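Local coordinates for protein probable glutathione S-transferase GSTU1 (Oryza sativa, PDB 1OYJ) that catalyses the conjugation of reduced glutathione to a wide range of hydrophobic electrophiles and is associated with herbicide detoxification, at residues G160-V165 with R199-I204. Sequence-based numbering, arbitrary orientation. Where two conformers were deposited one is given.
Sequences GRLGFV and RRCGRI
Leu162 reaches across to Cys201 and Ile204 with one branch, and these two apolar touches make up the contact; no hydrogen bond or salt bridge joins the segments. Its CD2 methyl lies 3.7 Å from SG of Cys201 and 3.9 Å from CD1 of Ile204, so a single methyl meets the thiol sulfur and the isoleucine terminus together. The branch point follows close behind, with Leu162 CG 4.0 Å from Ile204 CD1, and CD1 of the leucine stands a little farther off. Leucine and isoleucine thus meet tip to tip. The extended Ile204 chain, with CD1 anti to CA about the CB-CG1 bond (chi2 176°), carries its terminal methyl out to the leucine. The CB of Leu162 already points at the other segment; with CG anti to the carbonyl carbon (chi1 -60°) and CD1 continuing the chain anti to CA (chi2 169°), CD2 is the branch presented to the sulfur.

The bend that places the two partners beside each other is a type I beta turn from Cys201 to Ile204, in which Ile204 N donates to Cys201 O at 3.0 Å. It brings the sulfur of Cys201 on helix 192-201 and the isoleucine at the N-cap position of helix 205-210 to the same methyl. Leu162 is itself buried and also packs on Ile23 and Glu27 of helix 16-28, the latter touching Ile204 as well; Cys201 packs in addition on Val170.

On the 160-165 side, Gly163 occupies the N-cap position of helix 164-169, and its backbone N is hydrogen-bonded to the Asp166 carboxylate. This is one half of a capping box; Gly163, lacking a side chain, cannot supply the other. Its position is consistent with the N-capping box of the GST C-terminal domain, here packed against the thioredoxin-like N-terminal domain through helix 16-28.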
loop_
_atom_site.group_PDB
_atom_site.type_symbol
_atom_site.label_atom_id
_atom_site.label_comp_id
_atom_site.label_asym_id
_atom_site.label_seq_id
_atom_site.Cartn_x
_atom_site.Cartn_y
_atom_site.Cartn_z
ATOM N N GLY A 160 -14.795 -20.290 -4.743
ATOM C CA GLY A 160 -15.673 -20.032 -5.871
ATOM C C GLY A 160 -16.157 -18.583 -5.974
ATOM O O GLY A 160 -17.073 -18.321 -6.716
ATOM N N ARG A 161 -15.573 -17.638 -5.244
ATOM C CA ARG A 161 -15.983 -16.247 -5.379
ATOM C C ARG A 161 -14.791 -15.277 -5.294
ATOM O O ARG A 161 -13.670 -15.671 -5.003
ATOM C CB ARG A 161 -17.033 -15.894 -4.332
ATOM C CG ARG A 161 -16.549 -15.821 -2.959
ATOM C CD ARG A 161 -17.692 -15.819 -1.844
ATOM N NE ARG A 161 -17.057 -16.059 -0.567
ATOM C CZ ARG A 161 -16.272 -15.157 0.088
ATOM N NH1 ARG A 161 -15.706 -15.478 1.240
ATOM N NH2 ARG A 161 -16.103 -13.897 -0.363
ATOM N N LEU A 162 -15.053 -14.006 -5.576
ATOM C CA LEU A 162 -14.013 -13.016 -5.608
ATOM C C LEU A 162 -13.316 -12.847 -4.264
ATOM O O LEU A 162 -13.948 -12.779 -3.244
ATOM C CB LEU A 162 -14.587 -11.688 -6.064
ATOM C CG LEU A 162 -15.224 -11.689 -7.474
ATOM C CD1 LEU A 162 -15.943 -10.410 -7.624
ATOM C CD2 LEU A 162 -14.241 -11.843 -8.619
ATOM N N GLY A 163 -11.985 -12.881 -4.286
ATOM C CA GLY A 163 -11.168 -12.556 -3.148
ATOM C C GLY A 163 -10.612 -11.116 -3.247
ATOM O O GLY A 163 -10.786 -10.367 -4.289
ATOM N N PHE A 164 -9.877 -10.760 -2.196
ATOM C CA PHE A 164 -9.160 -9.469 -2.158
ATOM C C PHE A 164 -8.411 -9.077 -3.438
ATOM O O PHE A 164 -8.623 -8.021 -3.986
ATOM C CB PHE A 164 -8.175 -9.488 -1.019
ATOM C CG PHE A 164 -7.604 -8.155 -0.649
ATOM C CD1 PHE A 164 -8.375 -7.152 -0.190
ATOM C CD2 PHE A 164 -6.238 -7.955 -0.631
ATOM C CE1 PHE A 164 -7.784 -5.913 0.198
ATOM C CE2 PHE A 164 -5.658 -6.762 -0.142
ATOM C CZ PHE A 164 -6.433 -5.734 0.185
ATOM N N VAL A 165 -7.538 -9.917 -3.951
ATOM C CA VAL A 165 -6.818 -9.577 -5.156
ATOM C C VAL A 165 -7.707 -9.551 -6.332
ATOM O O VAL A 165 -7.514 -8.697 -7.204
ATOM C CB VAL A 165 -5.649 -10.594 -5.430
ATOM C CG1 VAL A 165 -4.923 -10.268 -6.692
ATOM C CG2 VAL A 165 -4.638 -10.529 -4.272
ATOM N N ARG A 199 -12.880 -13.106 -18.181
ATOM C CA ARG A 199 -14.220 -13.487 -18.709
ATOM C C ARG A 199 -15.092 -14.083 -17.576
ATOM O O ARG A 199 -16.280 -13.783 -17.440
ATOM C CB ARG A 199 -14.109 -14.491 -19.868
ATOM C CG ARG A 199 -13.658 -13.902 -21.148
ATOM C CD ARG A 199 -13.704 -14.840 -22.320
ATOM N NE ARG A 199 -13.006 -16.114 -22.122
ATOM C CZ ARG A 199 -11.734 -16.324 -22.433
ATOM N NH1 ARG A 199 -10.988 -15.351 -22.890
ATOM N NH2 ARG A 199 -11.205 -17.508 -22.289
ATOM N N ARG A 200 -14.490 -14.921 -16.740
ATOM C CA ARG A 200 -15.185 -15.548 -15.581
ATOM C C ARG A 200 -15.705 -14.433 -14.619
ATOM O O ARG A 200 -16.853 -14.349 -14.290
ATOM C CB ARG A 200 -14.142 -16.417 -14.860
ATOM C CG ARG A 200 -14.442 -17.121 -13.506
ATOM C CD ARG A 200 -13.287 -18.224 -13.139
ATOM N NE ARG A 200 -12.677 -18.782 -14.337
ATOM C CZ ARG A 200 -11.399 -18.716 -14.723
ATOM N NH1 ARG A 200 -10.414 -18.273 -13.968
ATOM N NH2 ARG A 200 -11.084 -19.247 -15.911
ATOM N N CYS A 201 -14.803 -13.539 -14.232
ATOM C CA CYS A 201 -15.190 -12.450 -13.384
ATOM C C CYS A 201 -16.342 -11.632 -14.026
ATOM O O CYS A 201 -17.241 -11.161 -13.319
ATOM C CB CYS A 201 -14.000 -11.576 -13.027
ATOM S SG CYS A 201 -12.795 -12.422 -11.925
ATOM N N GLY A 202 -16.296 -11.506 -15.338
ATOM C CA GLY A 202 -17.214 -10.660 -16.053
ATOM C C GLY A 202 -18.657 -11.149 -16.021
ATOM O O GLY A 202 -19.557 -10.457 -16.483
ATOM N N ARG A 203 -18.862 -12.377 -15.550
ATOM C CA ARG A 203 -20.172 -12.959 -15.449
ATOM C C ARG A 203 -20.783 -12.801 -14.064
ATOM O O ARG A 203 -21.970 -13.100 -13.776
ATOM C CB ARG A 203 -20.070 -14.478 -15.844
ATOM C CG ARG A 203 -19.657 -14.762 -17.369
ATOM C CD ARG A 203 -18.937 -16.159 -17.690
ATOM N NE ARG A 203 -18.528 -16.330 -19.097
ATOM C CZ ARG A 203 -17.360 -16.891 -19.511
ATOM N NH1 ARG A 203 -16.498 -17.364 -18.658
ATOM N NH2 ARG A 203 -17.071 -17.013 -20.809
ATOM N N ILE A 204 -19.982 -12.330 -13.175
ATOM C CA ILE A 204 -20.408 -12.217 -11.820
ATOM C C ILE A 204 -21.225 -10.908 -11.656
ATOM O O ILE A 204 -20.819 -9.856 -12.157
ATOM C CB ILE A 204 -19.182 -12.283 -10.943
ATOM C CG1 ILE A 204 -18.589 -13.693 -10.991
ATOM C CG2 ILE A 204 -19.557 -11.958 -9.532
ATOM C CD1 ILE A 204 -17.253 -13.781 -10.156
#